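Local coordinates for putative flavoprotein decarboxylase (Streptomyces olivoviridis, PDB 6JLS) that acts as an FMN-dependent cysteine decarboxylase in the biosynthesis of thioviridamide, at residues Glu76-Trp79 with Pro85-Arg88; Ala95-Pro100 with Arg182-Val187. One frame throughout, in Å; residues are numbered along the deposited sequence.

Interaction 1: Glu76-Trp79 with Pro85-Arg88; sequences ETVW and PHVR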
# COMPACT_ATOMS: atom_id res chain seq x y z
N GLU A 76 1.26 -19.23 2.34
CA GLU A 76 0.32 -18.18 2.72
C GLU A 76 -1.05 -18.76 3.06
O GLU A 76 -1.68 -18.36 4.04
CB GLU A 76 0.18 -17.15 1.61
CG GLU A 76 1.51 -16.60 1.07
CD GLU A 76 2.11 -17.48 -0.03
OE1 GLU A 76 2.73 -18.52 0.27
OE2 GLU A 76 1.97 -17.11 -1.21
N THR A 77 -1.52 -19.70 2.24
CA THR A 77 -2.77 -20.41 2.53
C THR A 77 -2.78 -21.01 3.93
O THR A 77 -3.72 -20.80 4.70
CB THR A 77 -2.98 -21.51 1.48
OG1 THR A 77 -3.46 -20.91 0.27
CG2 THR A 77 -3.96 -22.57 1.95
N VAL A 78 -1.72 -21.74 4.29
CA VAL A 78 -1.67 -22.40 5.58
C VAL A 78 -1.53 -21.39 6.71
O VAL A 78 -2.12 -21.56 7.78
CB VAL A 78 -0.51 -23.42 5.58
CG1 VAL A 78 -0.28 -24.02 6.96
CG2 VAL A 78 -0.81 -24.53 4.55
N TRP A 79 -0.76 -20.31 6.50
CA TRP A 79 -0.59 -19.31 7.54
C TRP A 79 -1.93 -18.68 7.91
O TRP A 79 -2.32 -18.67 9.08
CB TRP A 79 0.40 -18.23 7.10
CG TRP A 79 0.41 -17.01 8.00
CD1 TRP A 79 1.07 -16.86 9.19
CD2 TRP A 79 -0.28 -15.76 7.77
NE1 TRP A 79 0.83 -15.61 9.72
CE2 TRP A 79 0.00 -14.92 8.87
CE3 TRP A 79 -1.11 -15.29 6.75
CZ2 TRP A 79 -0.51 -13.62 8.97
CZ3 TRP A 79 -1.63 -14.00 6.86
CH2 TRP A 79 -1.33 -13.18 7.96
N PRO A 85 -2.80 -27.74 8.86
CA PRO A 85 -3.54 -28.62 7.95
C PRO A 85 -2.63 -29.42 7.04
O PRO A 85 -2.98 -30.55 6.66
CB PRO A 85 -4.42 -27.65 7.15
CG PRO A 85 -3.68 -26.37 7.19
CD PRO A 85 -3.02 -26.31 8.53
N HIS A 86 -1.45 -28.88 6.72
CA HIS A 86 -0.50 -29.62 5.90
C HIS A 86 0.01 -30.86 6.63
O HIS A 86 0.25 -31.90 6.01
CB HIS A 86 0.64 -28.70 5.47
CG HIS A 86 1.41 -28.11 6.61
ND1 HIS A 86 0.83 -27.33 7.58
CD2 HIS A 86 2.73 -28.16 6.91
CE1 HIS A 86 1.75 -26.93 8.44
NE2 HIS A 86 2.92 -27.42 8.06
N VAL A 87 0.18 -30.77 7.96
CA VAL A 87 0.68 -31.92 8.72
C VAL A 87 -0.41 -32.98 8.86
O VAL A 87 -0.13 -34.19 8.85
CB VAL A 87 1.22 -31.46 10.08
CG1 VAL A 87 1.66 -32.67 10.92
CG2 VAL A 87 2.37 -30.48 9.89
N ARG A 88 -1.66 -32.55 8.98
CA ARG A 88 -2.77 -33.49 8.88
C ARG A 88 -2.75 -34.20 7.53
O ARG A 88 -2.96 -35.42 7.46
CB ARG A 88 -4.09 -32.77 9.09
CG ARG A 88 -5.27 -33.68 9.42
CD ARG A 88 -6.61 -32.92 9.35
NE ARG A 88 -6.57 -31.64 10.05
CZ ARG A 88 -6.53 -30.45 9.43
NH1 ARG A 88 -6.54 -30.39 8.11
NH2 ARG A 88 -6.48 -29.33 10.14
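Val78 meets His86 with a single methyl: CG1 stands 3.5 Å from ND1 of the imidazole, with His86 CE1 next in line at 3.8 Å from Val78 CG1. The two side chains cross at about a right angle, and the methyl approaches the ring obliquely. Val78 places CG1 anti to its backbone N (chi1 173°), which directs this branch toward helix 85-91.

Beside the imidazole, the same methyl also meets Pro85. Its closest atom there is Pro85 CD, 3.9 Å from Val78 CG1, and CG of the pyrrolidine lies only slightly farther. One valine branch thus fits against two consecutive residues in the first turn of helix 85-91. Within that helix, the CG2 methyl of Val87 lies 3.6 Å above the plane of the His86 imidazole, offset toward the rim, so the ring has a hydrocarbon neighbour from its own helix as well.

The two ring nitrogens fare differently. His86 NE2 is hydrogen-bonded to Gln120 OE1 on helix 117-124, which ties down the far end of the imidazole. ND1, facing the valine, is buried and has no hydrogen-bond partner in the model. Ile117 of the same helix and Leu73 of strand 72-73 touch both Val78 and His86. The carbonyl O of Trp79 accepts a hydrogen bond from Asn62 of a second subunit.

Helices 75-81 and 85-91, joined by a short connection, meet here through Val78 at the edge of a flavin site: the His86 side chain comes within about 4 Å of a bound FMN, consistent with the intersubunit flavin sites of the homo-oligomeric cysteine decarboxylase family.

Interaction 2: Ala95-Pro100 with Arg182-Val187; sequences AVVVAP and RSVFAV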
# COMPACT_ATOMS: atom_id res chain seq x y z
N ALA A 95 1.21 -41.69 -0.09
CA ALA A 95 2.50 -41.40 -0.69
C ALA A 95 2.61 -39.90 -0.86
O ALA A 95 1.60 -39.21 -1.06
CB ALA A 95 2.68 -42.11 -2.03
N VAL A 96 3.84 -39.40 -0.79
CA VAL A 96 4.18 -38.00 -1.01
C VAL A 96 5.23 -37.96 -2.10
O VAL A 96 6.26 -38.62 -1.98
CB VAL A 96 4.72 -37.35 0.28
CG1 VAL A 96 5.22 -35.92 0.02
CG2 VAL A 96 3.67 -37.40 1.39
N VAL A 97 4.96 -37.21 -3.17
CA VAL A 97 5.88 -37.07 -4.30
C VAL A 97 6.34 -35.62 -4.39
O VAL A 97 5.51 -34.70 -4.37
CB VAL A 97 5.23 -37.49 -5.63
CG1 VAL A 97 6.24 -37.41 -6.77
CG2 VAL A 97 4.66 -38.88 -5.51
N VAL A 98 7.65 -35.41 -4.47
CA VAL A 98 8.21 -34.09 -4.76
C VAL A 98 8.80 -34.16 -6.16
O VAL A 98 9.83 -34.82 -6.40
CB VAL A 98 9.25 -33.64 -3.72
CG1 VAL A 98 9.71 -32.20 -4.01
CG2 VAL A 98 8.67 -33.74 -2.32
N ALA A 99 8.14 -33.48 -7.09
CA ALA A 99 8.44 -33.60 -8.51
C ALA A 99 7.91 -32.38 -9.25
O ALA A 99 6.69 -32.25 -9.44
CB ALA A 99 7.84 -34.88 -9.07
N PRO A 100 8.78 -31.46 -9.68
CA PRO A 100 10.23 -31.56 -9.53
C PRO A 100 10.72 -31.22 -8.13
O PRO A 100 10.06 -30.47 -7.41
CB PRO A 100 10.75 -30.56 -10.54
CG PRO A 100 9.67 -29.49 -10.59
CD PRO A 100 8.37 -30.23 -10.38
N ARG A 182 5.73 -39.44 -15.52
CA ARG A 182 4.71 -40.47 -15.29
C ARG A 182 5.32 -41.72 -14.68
O ARG A 182 4.65 -42.42 -13.90
CB ARG A 182 3.99 -40.81 -16.59
CG ARG A 182 3.18 -39.66 -17.17
CD ARG A 182 2.58 -40.05 -18.51
NE ARG A 182 3.50 -40.85 -19.31
CZ ARG A 182 4.53 -40.35 -20.00
NH1 ARG A 182 4.77 -39.05 -20.00
NH2 ARG A 182 5.31 -41.17 -20.69
N SER A 183 6.56 -42.03 -15.03
CA SER A 183 7.26 -43.15 -14.40
C SER A 183 7.44 -42.91 -12.91
O SER A 183 7.36 -43.86 -12.11
CB SER A 183 8.60 -43.35 -15.09
OG SER A 183 9.33 -44.41 -14.49
N VAL A 184 7.67 -41.66 -12.51
CA VAL A 184 7.85 -41.34 -11.09
C VAL A 184 6.56 -41.60 -10.32
O VAL A 184 6.56 -42.23 -9.26
CB VAL A 184 8.34 -39.89 -10.95
CG1 VAL A 184 8.30 -39.42 -9.49
CG2 VAL A 184 9.75 -39.75 -11.53
N PHE A 185 5.43 -41.13 -10.86
CA PHE A 185 4.17 -41.31 -10.15
C PHE A 185 3.72 -42.77 -10.15
O PHE A 185 2.97 -43.17 -9.25
CB PHE A 185 3.11 -40.39 -10.75
CG PHE A 185 3.21 -38.99 -10.24
CD1 PHE A 185 2.64 -38.63 -9.03
CD2 PHE A 185 3.95 -38.04 -10.94
CE1 PHE A 185 2.77 -37.34 -8.54
CE2 PHE A 185 4.09 -36.74 -10.45
CZ PHE A 185 3.49 -36.39 -9.26
N ALA A 186 4.19 -43.57 -11.11
CA ALA A 186 3.89 -45.00 -11.08
C ALA A 186 4.57 -45.68 -9.90
O ALA A 186 3.96 -46.51 -9.22
CB ALA A 186 4.33 -45.64 -12.40
N VAL A 187 5.83 -45.33 -9.64
CA VAL A 187 6.55 -45.91 -8.50
C VAL A 187 5.89 -45.49 -7.19
O VAL A 187 5.79 -46.29 -6.25
CB VAL A 187 8.03 -45.49 -8.54
CG1 VAL A 187 8.79 -46.11 -7.40
CG2 VAL A 187 8.64 -45.88 -9.87
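Val97 reaches from strand 95-101 to Phe185 on helix 182-193, and each carbon beyond its CA finds the ring. Val97 CB comes first, 3.8 Å from Phe185 CE1. From there the side chain forks. CG1 of Val97, turned to the carbonyl side of the backbone (chi1 -177°), lies over one face of the phenyl, 4.2 Å from the centroid of the Phe185 ring and 25° off its normal, a CH-pi contact displaced toward the CZ-CE1 rim. Val97 CG1 also touches the helix a second time, 4.0 Å from Val184 CG1. The other branch, Val97 CG2, follows the ring toward its root, meeting Phe185 CE1 at 3.9 Å and then CD1.

The strand sits inside the parallel sheet of a Rossmann-like alpha/beta/alpha fold, beside strand 18-23, to which Val97 is hydrogen-bonded through its backbone. The C-terminal helix lies on one face of that sheet next to helix 32-40, whose Met35, Trp38 and Leu39 also touch Phe185.

Two residues on, past the intervening Val98 whose CB points away from the helix, Ala99 again turns its methyl to the phenyl: CB lies 4.4 Å from Phe185 CE2, in an oblique approach just before the cis peptide bond to Pro100.

How the interactions relate
From the N terminus, strands 18-23, 46-51 and 72-73 are already in the sheet when interaction 1 closes the short connection between helices 75-81 and 85-91. The second of those helices leads straight into strand 95-101, where interaction 2 begins. Its loop is far longer: 81 residues, including strands 129-133 and 158-159 and an unmodelled stretch at 163-180, before helix 182-193 returns to the sheet. The two contacts therefore follow one another in series, neither nested nor crossed. They lie on opposite sides of the chain's centre, their own centres 21 Å apart, one joining peripheral helices and the other fixing the C-terminal helix to the central sheet.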